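Local atomic coordinates of N-isopropylammelide isopropylaminohydrolase (Burkholderia multivorans ATCC 17616, PDB entry 6NBO), a protein that belongs to the amidohydrolase family of TIM-barrel proteins, with a small beta domain attached, and binds zinc ions in its barrel. Residues A[386-389]-A[395-398]; A[26-29]-A[34-37]; A[343-348]-A[355-360]; A[317-322]-A[376-381]; A[220-225]-A[283-288]. All blocks are in the same frame, centred on the assembly; numbering follows the deposited sequence.

Interactions 1 and 2 are both beta hairpins, 25-30 with 33-38 near the N-terminus and 387-390 with 393-397 near the C-terminus; their centres lie about 17 Å apart, and they touch where Val389 packs on Ile29, so the two ends of the chain come together. Interaction 3 joins the start of helix 346-352 to the loop that follows it, and that loop packs on strand 33-38 of interaction 2. Interaction 4 crosses helices 318-328 and 375-381, encloses interaction 3 along the chain and touches it through Val344. Interaction 5, on loops near the zinc ions, lies about 43 Å from interaction 2 between centres, on the opposite side of the chain's centre.

Interaction 1 (A[386-389]-A[395-398]); sequences RLVV and VARN
Val388 is the residue round which this antiparallel hairpin pairs, strand 387-390 against strand 393-397. Its N donates to Ala396 O at 2.9 Å, while its O takes Val395 N, also at 2.9 Å, and more weakly Ala396 N. Two residues thus face one, a classic beta bulge. Farther along, Asn398 N reaches Arg386 O at 3.0 Å, coming from above the carbonyl plane rather than in it.

Apolar contacts gather on the Val388 and Ala396 face. Val388 CB sits 3.8 Å from Ala396 CB, and Val388 CG1 meets Val395 CG2 at 3.7 Å; with Val395 CG1 anti to the carbonyl carbon (chi1 -65°), CG2 falls between the backbone N and C, on the side of Val388.

On the other face Leu387 and Arg397 run side by side in the same direction. Leu387 CD1 lies 3.7 Å above the plane of the Arg397 guanidinium, offset toward its rim. At the edge of that group a water accepts from Arg397 NH1 and donates to Arg386 O, while Glu50 forms a salt bridge to the same NH1.

Arg386 O is therefore gripped by both Asn398 N and the water, and the Arg397 head is held by charge, water and a methyl on its face, which should restrict its rotation.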
loop_
_atom_site.group_PDB
_atom_site.type_symbol
_atom_site.label_atom_id
_atom_site.label_comp_id
_atom_site.label_asym_id
_atom_site.label_seq_id
_atom_site.Cartn_x
_atom_site.Cartn_y
_atom_site.Cartn_z
ATOM N N ARG A 386 17.380 -4.807 11.076
ATOM C CA ARG A 386 18.809 -5.091 11.114
ATOM C C ARG A 386 19.372 -5.291 9.710
ATOM O O ARG A 386 20.492 -4.853 9.411
ATOM C CB ARG A 386 19.074 -6.324 11.967
ATOM C CG ARG A 386 20.564 -6.586 12.102
ATOM C CD ARG A 386 20.838 -8.020 12.429
ATOM N NE ARG A 386 20.364 -8.358 13.760
ATOM C CZ ARG A 386 20.229 -9.603 14.193
ATOM N NH1 ARG A 386 20.529 -10.615 13.385
ATOM N NH2 ARG A 386 19.789 -9.835 15.423
ATOM N N LEU A 387 18.603 -5.932 8.838
ATOM C CA LEU A 387 19.015 -6.236 7.472
ATOM C C LEU A 387 17.802 -6.120 6.570
ATOM O O LEU A 387 16.722 -6.592 6.924
ATOM C CB LEU A 387 19.594 -7.653 7.352
ATOM C CG LEU A 387 20.063 -8.062 5.949
ATOM C CD1 LEU A 387 21.282 -7.243 5.544
ATOM C CD2 LEU A 387 20.389 -9.545 5.896
ATOM N N VAL A 388 17.967 -5.475 5.419
ATOM C CA VAL A 388 16.949 -5.489 4.376
ATOM C C VAL A 388 17.615 -6.025 3.121
ATOM O O VAL A 388 18.656 -5.509 2.691
ATOM C CB VAL A 388 16.317 -4.106 4.128
ATOM C CG1 VAL A 388 15.221 -4.213 3.067
ATOM C CG2 VAL A 388 15.729 -3.536 5.428
ATOM N N VAL A 389 17.034 -7.085 2.565
ATOM C CA VAL A 389 17.425 -7.639 1.278
ATOM C C VAL A 389 16.276 -7.392 0.321
ATOM O O VAL A 389 15.116 -7.651 0.660
ATOM C CB VAL A 389 17.731 -9.142 1.380
ATOM C CG1 VAL A 389 18.104 -9.696 0.011
ATOM C CG2 VAL A 389 18.828 -9.381 2.404
ATOM N N VAL A 395 20.370 -4.161 0.734
ATOM C CA VAL A 395 20.149 -2.745 0.468
ATOM C C VAL A 395 20.165 -1.881 1.721
ATOM O O VAL A 395 20.302 -0.649 1.604
ATOM C CB VAL A 395 18.834 -2.517 -0.310
ATOM C CG1 VAL A 395 18.915 -3.131 -1.676
ATOM C CG2 VAL A 395 17.620 -3.077 0.463
ATOM N N ALA A 396 20.023 -2.449 2.912
ATOM C CA ALA A 396 19.991 -1.629 4.111
ATOM C C ALA A 396 20.470 -2.445 5.299
ATOM O O ALA A 396 20.270 -3.661 5.356
ATOM C CB ALA A 396 18.581 -1.089 4.375
ATOM N N ARG A 397 21.118 -1.766 6.242
ATOM C CA ARG A 397 21.483 -2.373 7.509
ATOM C C ARG A 397 21.193 -1.379 8.617
ATOM O O ARG A 397 21.440 -0.182 8.461
ATOM C CB ARG A 397 22.971 -2.777 7.569
ATOM C CG ARG A 397 23.394 -3.875 6.603
ATOM C CD ARG A 397 24.881 -4.178 6.799
ATOM N NE ARG A 397 25.377 -5.187 5.868
ATOM C CZ ARG A 397 25.248 -6.498 6.050
ATOM N NH1 ARG A 397 24.635 -6.966 7.129
ATOM N NH2 ARG A 397 25.745 -7.344 5.159
ATOM N N ASN A 398 20.664 -1.889 9.727
ATOM C CA ASN A 398 20.345 -1.098 10.914
ATOM C C ASN A 398 19.581 0.171 10.540
ATOM O O ASN A 398 19.847 1.278 11.011
ATOM C CB ASN A 398 21.613 -0.819 11.716
ATOM C CG ASN A 398 22.188 -2.096 12.310
ATOM O OD1 ASN A 398 21.441 -2.966 12.777
ATOM N ND2 ASN A 398 23.502 -2.236 12.258
HETATM O O HOH W 1 23.025 -5.875 9.321
#

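Interaction 2 (A[26-29]-A[34-37]); sequences DILI and IART
Leu28 faces both Ala35 and Arg36, which puts a classic beta bulge into the antiparallel hairpin of strands 25-30 and 33-38. The hairpin forms one side of a small four-stranded mixed sheet, with strand 33-38 outermost within the chain and strand 11-17 next to strand 25-30.

The backbone bonds centre on Leu28. Its N donates to Arg36 O at 2.8 Å, and its O accepts from Ala35 N at 2.7 Å and, weakly, from Arg36 N. The extra residue shifts the pairing by one: Ile27 stands beside Thr37, but Ile29 beside Ile34.

Apolar packing occupies both faces. On the face shared by Ile27, Ile29, Ile34 and Thr37, the methyl branches Ile27 CG2 and Ile34 CG2 meet at 4.0 Å; Ile27 CG1 is turned anti to the carbonyl carbon (chi1 -59°), which leaves CG2 to face Ile34. That face continues onto Leu359 of the 355-360 loop, which Ile34 also touches. On the Leu28 and Arg36 face the two CB atoms are 3.9 Å apart, and Leu28 CD2 lies against Arg36 CB, with Leu41 and Pro44 packing on Leu28 as well.

The polar ends turn to other partners. Arg36 leads away to a salt bridge with Asp42, and the Asp26 carboxylate accepts from the backbone N of Asn16 and of Leu41. Near the end of the pairing, Thr37 CA makes a CA-H...O contact of 3.4 Å with Asp26 O.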
loop_
_atom_site.group_PDB
_atom_site.type_symbol
_atom_site.label_atom_id
_atom_site.label_comp_id
_atom_site.label_asym_id
_atom_site.label_seq_id
_atom_site.Cartn_x
_atom_site.Cartn_y
_atom_site.Cartn_z
ATOM N N ASP A 26 17.594 -21.680 7.644
ATOM C CA ASP A 26 18.388 -20.840 6.761
ATOM C C ASP A 26 17.579 -20.514 5.516
ATOM O O ASP A 26 16.671 -21.250 5.125
ATOM C CB ASP A 26 19.698 -21.514 6.333
ATOM C CG ASP A 26 20.513 -22.033 7.498
ATOM O OD1 ASP A 26 20.432 -21.489 8.618
ATOM O OD2 ASP A 26 21.247 -23.006 7.270
ATOM N N ILE A 27 17.929 -19.398 4.884
ATOM C CA ILE A 27 17.310 -18.972 3.633
ATOM C C ILE A 27 18.425 -18.797 2.619
ATOM O O ILE A 27 19.279 -17.919 2.781
ATOM C CB ILE A 27 16.513 -17.662 3.787
ATOM C CG1 ILE A 27 15.406 -17.817 4.826
ATOM C CG2 ILE A 27 15.914 -17.237 2.432
ATOM C CD1 ILE A 27 14.674 -16.482 5.157
ATOM N N LEU A 28 18.420 -19.629 1.579
ATOM C CA LEU A 28 19.373 -19.509 0.488
ATOM C C LEU A 28 18.748 -18.688 -0.632
ATOM O O LEU A 28 17.656 -19.008 -1.113
ATOM C CB LEU A 28 19.783 -20.884 -0.046
ATOM C CG LEU A 28 20.757 -20.858 -1.228
ATOM C CD1 LEU A 28 22.092 -20.220 -0.831
ATOM C CD2 LEU A 28 20.984 -22.260 -1.812
ATOM N N ILE A 29 19.459 -17.654 -1.064
ATOM C CA ILE A 29 19.000 -16.754 -2.114
ATOM C C ILE A 29 19.937 -16.904 -3.294
ATOM O O ILE A 29 21.162 -16.939 -3.117
ATOM C CB ILE A 29 18.974 -15.293 -1.616
ATOM C CG1 ILE A 29 17.848 -15.115 -0.602
ATOM C CG2 ILE A 29 18.862 -14.319 -2.786
ATOM C CD1 ILE A 29 18.062 -13.919 0.314
ATOM N N ILE A 34 14.290 -16.569 -3.793
ATOM C CA ILE A 34 14.623 -17.527 -2.751
ATOM C C ILE A 34 14.788 -18.895 -3.395
ATOM O O ILE A 34 13.903 -19.365 -4.120
ATOM C CB ILE A 34 13.546 -17.538 -1.662
ATOM C CG1 ILE A 34 13.502 -16.155 -0.994
ATOM C CG2 ILE A 34 13.828 -18.638 -0.657
ATOM C CD1 ILE A 34 12.679 -16.097 0.238
ATOM N N ALA A 35 15.936 -19.526 -3.161
ATOM C CA ALA A 35 16.232 -20.802 -3.810
ATOM C C ALA A 35 15.891 -21.999 -2.938
ATOM O O ALA A 35 15.431 -23.029 -3.444
ATOM C CB ALA A 35 17.717 -20.857 -4.186
ATOM N N ARG A 36 16.101 -21.874 -1.634
ATOM C CA ARG A 36 16.000 -22.995 -0.716
ATOM C C ARG A 36 15.761 -22.444 0.681
ATOM O O ARG A 36 16.319 -21.407 1.040
ATOM C CB ARG A 36 17.290 -23.826 -0.757
ATOM C CG ARG A 36 17.103 -25.304 -0.789
ATOM C CD ARG A 36 18.450 -26.028 -0.650
ATOM N NE ARG A 36 18.246 -27.316 0.001
ATOM C CZ ARG A 36 19.214 -28.071 0.503
ATOM N NH1 ARG A 36 20.482 -27.680 0.416
ATOM N NH2 ARG A 36 18.907 -29.227 1.082
ATOM N N THR A 37 14.917 -23.127 1.456
ATOM C CA THR A 37 14.755 -22.832 2.875
ATOM C C THR A 37 14.805 -24.133 3.659
ATOM O O THR A 37 14.358 -25.181 3.183
ATOM C CB THR A 37 13.422 -22.124 3.186
ATOM O OG1 THR A 37 12.342 -22.957 2.744
ATOM C CG2 THR A 37 13.356 -20.786 2.487
#

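Interaction 3 (A[343-348]-A[355-360]); sequences CVTHGA and DAYGLQ
Tyr357 meets the start of helix 346-352 with both its ring and its hydroxyl. The ring stands edge-on to His346 in a T-shaped pair, planes at 90° and centroids 5.2 Å apart. Tyr357 CE2 does the touching, 3.7 Å from His346 CD2 and over one face of the imidazole toward its rim. The same carbon lies 3.6 Å from His346 N, so the ring packs against the backbone of the helix start as well as the imidazole of His346.

Farther out along the phenol, Tyr357 OH comes to 3.1 Å from Thr345 CA and 3.3 Å from Thr345 CB. It packs tightly there, with no hydrogen bond to Thr345; its hydrogen bond goes to Gly60 O on strand 56-66. Tyr357 CG stands anti to the backbone N (chi1 -174°), which sends the ring across toward the helix.

Around them Thr345 OG1 is hydrogen-bonded to Leu341 O, and Pro59 touches the side chains of both His346 and Tyr357. Arg122, bonded to Asp355 O, probably steadies the loop before Tyr357. Gly358, whose backbone angles call for glycine, passes 4.3 Å from His346 NE2 at its CA.

Thr345 occupies the N-cap position without a capping side-chain bond. This is packing of a helix start and its following loop against strand 56-66 of the amidohydrolase barrel.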
loop_
_atom_site.group_PDB
_atom_site.type_symbol
_atom_site.label_atom_id
_atom_site.label_comp_id
_atom_site.label_asym_id
_atom_site.label_seq_id
_atom_site.Cartn_x
_atom_site.Cartn_y
_atom_site.Cartn_z
ATOM N N CYS A 343 -1.877 -7.485 7.247
ATOM C CA CYS A 343 -2.311 -6.344 6.441
ATOM C C CYS A 343 -1.161 -5.586 5.777
ATOM O O CYS A 343 -1.410 -4.826 4.832
ATOM C CB CYS A 343 -3.104 -5.351 7.302
ATOM S SG CYS A 343 -4.649 -6.042 7.939
ATOM N N VAL A 344 0.072 -5.716 6.272
ATOM C CA VAL A 344 1.218 -5.069 5.637
ATOM C C VAL A 344 2.218 -6.082 5.097
ATOM O O VAL A 344 3.343 -5.712 4.741
ATOM C CB VAL A 344 1.909 -4.062 6.585
ATOM C CG1 VAL A 344 0.897 -3.067 7.142
ATOM C CG2 VAL A 344 2.677 -4.770 7.721
ATOM N N THR A 345 1.827 -7.359 5.017
ATOM C CA THR A 345 2.649 -8.381 4.379
ATOM C C THR A 345 1.803 -9.194 3.393
ATOM O O THR A 345 1.441 -8.680 2.330
ATOM C CB THR A 345 3.333 -9.279 5.426
ATOM O OG1 THR A 345 2.374 -9.773 6.375
ATOM C CG2 THR A 345 4.425 -8.488 6.194
ATOM N N HIS A 346 1.500 -10.459 3.708
ATOM C CA HIS A 346 0.872 -11.341 2.719
ATOM C C HIS A 346 -0.492 -10.828 2.270
ATOM O O HIS A 346 -0.857 -10.970 1.093
ATOM C CB HIS A 346 0.734 -12.757 3.281
ATOM C CG HIS A 346 2.034 -13.366 3.681
ATOM N ND1 HIS A 346 2.631 -13.107 4.894
ATOM C CD2 HIS A 346 2.867 -14.206 3.020
ATOM C CE1 HIS A 346 3.774 -13.766 4.970
ATOM N NE2 HIS A 346 3.937 -14.446 3.848
ATOM N N GLY A 347 -1.280 -10.272 3.194
ATOM C CA GLY A 347 -2.597 -9.770 2.821
ATOM C C GLY A 347 -2.517 -8.562 1.907
ATOM O O GLY A 347 -3.240 -8.475 0.910
ATOM N N ALA A 348 -1.628 -7.616 2.224
ATOM C CA ALA A 348 -1.421 -6.470 1.341
ATOM C C ALA A 348 -0.938 -6.912 -0.033
ATOM O O ALA A 348 -1.374 -6.375 -1.061
ATOM C CB ALA A 348 -0.404 -5.505 1.957
ATOM N N ASP A 355 3.029 -10.001 -7.014
ATOM C CA ASP A 355 3.268 -11.421 -7.251
ATOM C C ASP A 355 4.605 -11.875 -6.660
ATOM O O ASP A 355 5.447 -11.063 -6.274
ATOM C CB ASP A 355 3.242 -11.707 -8.753
ATOM C CG ASP A 355 1.939 -11.270 -9.406
ATOM O OD1 ASP A 355 0.860 -11.641 -8.892
ATOM O OD2 ASP A 355 1.996 -10.548 -10.426
ATOM N N ALA A 356 4.799 -13.205 -6.614
ATOM C CA ALA A 356 6.053 -13.815 -6.150
ATOM C C ALA A 356 6.429 -13.320 -4.755
ATOM O O ALA A 356 7.586 -13.001 -4.471
ATOM C CB ALA A 356 7.191 -13.554 -7.141
ATOM N N TYR A 357 5.438 -13.261 -3.878
ATOM C CA TYR A 357 5.588 -12.698 -2.548
ATOM C C TYR A 357 5.841 -13.799 -1.523
ATOM O O TYR A 357 5.280 -14.889 -1.612
ATOM C CB TYR A 357 4.331 -11.918 -2.154
ATOM C CG TYR A 357 4.517 -11.211 -0.842
ATOM C CD1 TYR A 357 5.184 -10.002 -0.793
ATOM C CD2 TYR A 357 4.062 -11.773 0.356
ATOM C CE1 TYR A 357 5.404 -9.352 0.409
ATOM C CE2 TYR A 357 4.278 -11.132 1.566
ATOM C CZ TYR A 357 4.943 -9.917 1.577
ATOM O OH TYR A 357 5.181 -9.261 2.749
ATOM N N GLY A 358 6.670 -13.497 -0.525
ATOM C CA GLY A 358 6.810 -14.397 0.606
ATOM C C GLY A 358 8.229 -14.862 0.854
ATOM O O GLY A 358 9.176 -14.285 0.313
ATOM N N LEU A 359 8.392 -15.904 1.678
ATOM C CA LEU A 359 9.713 -16.439 2.008
ATOM C C LEU A 359 9.880 -17.889 1.581
ATOM O O LEU A 359 10.811 -18.561 2.037
ATOM C CB LEU A 359 10.003 -16.311 3.505
ATOM C CG LEU A 359 10.034 -14.890 4.066
ATOM C CD1 LEU A 359 10.245 -14.932 5.574
ATOM C CD2 LEU A 359 11.122 -14.072 3.391
ATOM N N GLN A 360 9.013 -18.384 0.730
ATOM C CA GLN A 360 9.189 -19.741 0.244
ATOM C C GLN A 360 10.017 -19.734 -1.029
ATOM O O GLN A 360 10.102 -18.713 -1.716
ATOM C CB GLN A 360 7.827 -20.388 -0.030
ATOM C CG GLN A 360 6.874 -20.352 1.155
ATOM C CD GLN A 360 7.475 -20.959 2.408
ATOM O OE1 GLN A 360 7.987 -22.080 2.389
ATOM N NE2 GLN A 360 7.420 -20.214 3.509
#

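Interaction 4 (A[317-322]-A[376-381]); sequences DMLERA and AEAVVA
Val379 and Leu319 carry this helix-helix crossing, with Ala378 and Ala322 beside them, on the outside of the TIM barrel. The segments of helices 318-328 and 375-381 cross at -100°, nearly perpendicular, with their axes 7.8 Å apart at closest approach.

Leu319 reaches over the second helix with CD1, which rests 3.6 Å from Ala378 O and 4.5 Å from Ala378 CB. Leu341 and Leu61 touch its side chain too. Val379 answers from the other helix: its CG1, anti to the backbone N (chi1 169°), packs 4.3 Å from Ala322 CB and lies against the backbone carbon of the same residue. The backbones come close, Leu319 CA and Val379 CA being 5.4 Å apart, consistent with the small Ala322 and Ala378 beside them.

Charges flank this apolar patch. Glu320 pairs with Arg382, and Asp317, N-cap of helix 318-328, pairs with Arg385. At the centre Val379 O, buried by the contact and with no partner in the model, lies 3.7 Å from Leu319 O.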
loop_
_atom_site.group_PDB
_atom_site.type_symbol
_atom_site.label_atom_id
_atom_site.label_comp_id
_atom_site.label_asym_id
_atom_site.label_seq_id
_atom_site.Cartn_x
_atom_site.Cartn_y
_atom_site.Cartn_z
ATOM N N ASP A 317 7.710 3.247 8.293
ATOM C CA ASP A 317 7.782 1.977 9.021
ATOM C C ASP A 317 6.419 1.285 8.941
ATOM O O ASP A 317 5.492 1.641 9.671
ATOM C CB ASP A 317 8.196 2.236 10.471
ATOM C CG ASP A 317 8.477 0.958 11.227
ATOM O OD1 ASP A 317 8.069 -0.109 10.739
ATOM O OD2 ASP A 317 9.108 1.006 12.297
ATOM N N MET A 318 6.288 0.269 8.072
ATOM C CA MET A 318 4.997 -0.405 7.960
ATOM C C MET A 318 4.691 -1.271 9.169
ATOM O O MET A 318 3.523 -1.611 9.381
ATOM C CB MET A 318 4.915 -1.253 6.687
ATOM C CG MET A 318 4.845 -0.421 5.391
ATOM S SD MET A 318 3.601 0.885 5.451
ATOM C CE MET A 318 2.095 -0.097 5.535
ATOM N N LEU A 319 5.697 -1.636 9.968
ATOM C CA LEU A 319 5.384 -2.290 11.237
ATOM C C LEU A 319 4.613 -1.341 12.140
ATOM O O LEU A 319 3.702 -1.759 12.863
ATOM C CB LEU A 319 6.661 -2.775 11.936
ATOM C CG LEU A 319 7.406 -3.947 11.291
ATOM C CD1 LEU A 319 8.558 -4.432 12.186
ATOM C CD2 LEU A 319 6.421 -5.087 10.982
ATOM N N GLU A 320 4.956 -0.047 12.104
ATOM C CA GLU A 320 4.204 0.919 12.896
ATOM C C GLU A 320 2.771 1.037 12.398
ATOM O O GLU A 320 1.840 1.203 13.198
ATOM C CB GLU A 320 4.891 2.283 12.871
ATOM C CG GLU A 320 4.194 3.300 13.757
ATOM C CD GLU A 320 5.103 4.455 14.084
ATOM O OE1 GLU A 320 4.947 5.523 13.463
ATOM O OE2 GLU A 320 5.995 4.277 14.938
ATOM N N ARG A 321 2.566 0.978 11.081
ATOM C CA ARG A 321 1.195 1.032 10.577
ATOM C C ARG A 321 0.406 -0.196 11.017
ATOM O O ARG A 321 -0.779 -0.096 11.369
ATOM C CB ARG A 321 1.196 1.165 9.052
ATOM C CG ARG A 321 -0.196 1.353 8.435
ATOM C CD ARG A 321 -0.959 2.503 9.070
ATOM N NE ARG A 321 -0.159 3.722 9.232
ATOM C CZ ARG A 321 -0.668 4.894 9.609
ATOM N NH1 ARG A 321 -1.969 5.013 9.836
ATOM N NH2 ARG A 321 0.118 5.947 9.753
ATOM N N ALA A 322 1.051 -1.359 11.023
ATOM C CA ALA A 322 0.401 -2.558 11.539
ATOM C C ALA A 322 0.007 -2.368 12.990
ATOM O O ALA A 322 -1.110 -2.725 13.392
ATOM C CB ALA A 322 1.328 -3.766 11.398
ATOM N N ALA A 376 4.280 -10.771 17.223
ATOM C CA ALA A 376 3.513 -9.762 17.946
ATOM C C ALA A 376 4.436 -8.710 18.553
ATOM O O ALA A 376 4.149 -7.508 18.483
ATOM C CB ALA A 376 2.659 -10.430 19.028
ATOM N N GLU A 377 5.570 -9.142 19.125
ATOM C CA GLU A 377 6.550 -8.181 19.628
ATOM C C GLU A 377 7.051 -7.268 18.516
ATOM O O GLU A 377 7.186 -6.056 18.715
ATOM C CB GLU A 377 7.734 -8.898 20.284
ATOM C CG GLU A 377 8.762 -7.922 20.851
ATOM C CD GLU A 377 10.086 -8.581 21.249
ATOM O OE1 GLU A 377 10.127 -9.811 21.470
ATOM O OE2 GLU A 377 11.097 -7.854 21.340
ATOM N N ALA A 378 7.345 -7.831 17.342
ATOM C CA ALA A 378 7.818 -7.006 16.236
ATOM C C ALA A 378 6.807 -5.929 15.873
ATOM O O ALA A 378 7.189 -4.806 15.522
ATOM C CB ALA A 378 8.118 -7.874 15.013
ATOM N N VAL A 379 5.510 -6.258 15.920
ATOM C CA VAL A 379 4.488 -5.254 15.618
ATOM C C VAL A 379 4.541 -4.098 16.620
ATOM O O VAL A 379 4.586 -2.922 16.232
ATOM C CB VAL A 379 3.091 -5.896 15.571
ATOM C CG1 VAL A 379 2.009 -4.803 15.518
ATOM C CG2 VAL A 379 2.971 -6.804 14.351
ATOM N N VAL A 380 4.538 -4.398 17.920
ATOM C CA VAL A 380 4.426 -3.281 18.866
ATOM C C VAL A 380 5.777 -2.620 19.141
ATOM O O VAL A 380 5.837 -1.407 19.389
ATOM C CB VAL A 380 3.755 -3.711 20.187
ATOM C CG1 VAL A 380 2.421 -4.399 19.918
ATOM C CG2 VAL A 380 4.676 -4.580 21.023
ATOM N N ALA A 381 6.872 -3.381 19.125
ATOM C CA ALA A 381 8.170 -2.793 19.430
ATOM C C ALA A 381 8.815 -2.128 18.225
ATOM O O ALA A 381 9.680 -1.263 18.406
ATOM C CB ALA A 381 9.134 -3.844 19.986
#

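Interaction 5 (A[220-225]-A[283-288]); sequences HERGSM and AVPVPS
One face of the Arg222 guanidinium lies against Val284 and Pro285, while its NE forms a salt bridge with Asp256. Pro285 CD sits 3.7 Å above the plane, offset toward the rim, and Pro285 CG comes to 3.2 Å from Arg222 NH2. Val284 CG2 also lies over a face of the guanidinium, 3.9 Å from Arg222 NH1. The proline ring and the arginine chain cross at about a right angle, and the CG and CD methylenes of Pro285 lie over the face of the guanidinium.

The arginine gets there by folding. Its chain is bent at chi2 (-75°) and chi3 (-52°), which turns the guanidinium back across to the 283-288 loop. Val284 CG1 takes the place between N and C (chi1 51°), which leaves CG2 anti to N and facing the guanidinium.

Asp256, at the end of helix 253-256, also accepts from Gly223 N and touches Pro285, which ties the two loops to the same residue. Val284 O is bonded to Arg328, and Ser288 caps the following helix through Ala291 N.

The side chain of Val284 is about 9 Å from a zinc ion, and neighbouring His220 packs its ring near that of His250, a zinc ligand. The contact is thus a surface one between two loops that each follow a barrel strand, at the rim of the metal site of a TIM-barrel amidohydrolase.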
loop_
_atom_site.group_PDB
_atom_site.type_symbol
_atom_site.label_atom_id
_atom_site.label_comp_id
_atom_site.label_asym_id
_atom_site.label_seq_id
_atom_site.Cartn_x
_atom_site.Cartn_y
_atom_site.Cartn_z
ATOM N N HIS A 220 -14.690 7.855 0.814
ATOM C CA HIS A 220 -14.846 8.464 2.130
ATOM C C HIS A 220 -16.299 8.605 2.545
ATOM O O HIS A 220 -16.558 8.955 3.703
ATOM C CB HIS A 220 -14.251 9.875 2.180
ATOM C CG HIS A 220 -12.885 9.995 1.595
ATOM N ND1 HIS A 220 -12.668 10.401 0.296
ATOM C CD2 HIS A 220 -11.663 9.790 2.139
ATOM C CE1 HIS A 220 -11.367 10.433 0.062
ATOM N NE2 HIS A 220 -10.738 10.062 1.163
ATOM N N GLU A 221 -17.236 8.394 1.626
ATOM C CA GLU A 221 -18.627 8.729 1.891
ATOM C C GLU A 221 -19.148 7.923 3.069
ATOM O O GLU A 221 -18.894 6.722 3.189
ATOM C CB GLU A 221 -19.474 8.481 0.649
ATOM C CG GLU A 221 -19.072 9.359 -0.530
ATOM C CD GLU A 221 -19.831 9.010 -1.790
ATOM O OE1 GLU A 221 -20.551 7.985 -1.794
ATOM O OE2 GLU A 221 -19.736 9.771 -2.765
ATOM N N ARG A 222 -19.873 8.597 3.948
ATOM C CA ARG A 222 -20.336 7.992 5.180
ATOM C C ARG A 222 -21.728 7.407 5.005
ATOM O O ARG A 222 -22.510 7.860 4.163
ATOM C CB ARG A 222 -20.333 9.037 6.291
ATOM C CG ARG A 222 -18.962 9.653 6.512
ATOM C CD ARG A 222 -18.056 8.667 7.239
ATOM N NE ARG A 222 -18.730 8.174 8.436
ATOM C CZ ARG A 222 -18.754 8.825 9.592
ATOM N NH1 ARG A 222 -18.119 9.986 9.712
ATOM N NH2 ARG A 222 -19.406 8.318 10.628
ATOM N N GLY A 223 -22.023 6.378 5.803
ATOM C CA GLY A 223 -23.402 5.931 5.986
ATOM C C GLY A 223 -24.051 5.427 4.712
ATOM O O GLY A 223 -23.431 4.741 3.896
ATOM N N SER A 224 -25.331 5.780 4.537
ATOM C CA SER A 224 -26.130 5.240 3.436
ATOM C C SER A 224 -25.644 5.726 2.075
ATOM O O SER A 224 -25.727 4.986 1.086
ATOM C CB SER A 224 -27.599 5.617 3.635
ATOM O OG SER A 224 -27.712 6.993 3.948
ATOM N N MET A 225 -25.132 6.953 1.997
ATOM C CA MET A 225 -24.570 7.426 0.735
ATOM C C MET A 225 -23.381 6.574 0.306
ATOM O O MET A 225 -23.293 6.148 -0.850
ATOM C CB MET A 225 -24.156 8.886 0.855
ATOM C CG MET A 225 -23.369 9.354 -0.355
ATOM S SD MET A 225 -22.619 10.954 -0.089
ATOM C CE MET A 225 -23.988 12.038 -0.137
ATOM N N ALA A 283 -10.064 8.798 14.237
ATOM C CA ALA A 283 -11.169 9.704 14.539
ATOM C C ALA A 283 -12.367 9.548 13.606
ATOM O O ALA A 283 -13.231 10.429 13.571
ATOM C CB ALA A 283 -10.686 11.159 14.509
ATOM N N VAL A 284 -12.441 8.460 12.845
ATOM C CA VAL A 284 -13.620 8.158 12.031
ATOM C C VAL A 284 -13.841 6.659 12.046
ATOM O O VAL A 284 -12.902 5.882 12.273
ATOM C CB VAL A 284 -13.446 8.665 10.573
ATOM C CG1 VAL A 284 -12.135 8.193 10.001
ATOM C CG2 VAL A 284 -14.602 8.256 9.655
ATOM N N PRO A 285 -15.097 6.223 11.920
ATOM C CA PRO A 285 -15.356 4.780 11.827
ATOM C C PRO A 285 -14.580 4.134 10.688
ATOM O O PRO A 285 -14.312 4.747 9.650
ATOM C CB PRO A 285 -16.875 4.699 11.595
ATOM C CG PRO A 285 -17.408 6.098 11.787
ATOM C CD PRO A 285 -16.309 6.952 12.329
ATOM N N VAL A 286 -14.195 2.881 10.902
ATOM C CA VAL A 286 -13.395 2.149 9.923
ATOM C C VAL A 286 -14.038 0.787 9.700
ATOM O O VAL A 286 -14.800 0.295 10.544
ATOM C CB VAL A 286 -11.929 1.992 10.390
ATOM C CG1 VAL A 286 -11.250 3.352 10.478
ATOM C CG2 VAL A 286 -11.884 1.283 11.730
ATOM N N PRO A 287 -13.751 0.147 8.570
ATOM C CA PRO A 287 -14.121 -1.268 8.441
ATOM C C PRO A 287 -13.407 -2.092 9.505
ATOM O O PRO A 287 -12.211 -1.915 9.762
ATOM C CB PRO A 287 -13.668 -1.635 7.022
ATOM C CG PRO A 287 -12.709 -0.564 6.620
ATOM C CD PRO A 287 -13.118 0.674 7.352
ATOM N N SER A 288 -14.164 -2.961 10.161
ATOM C CA SER A 288 -13.574 -3.906 11.097
ATOM C C SER A 288 -12.696 -4.887 10.331
ATOM O O SER A 288 -13.165 -5.562 9.406
ATOM C CB SER A 288 -14.674 -4.637 11.860
ATOM O OG SER A 288 -14.169 -5.795 12.499
#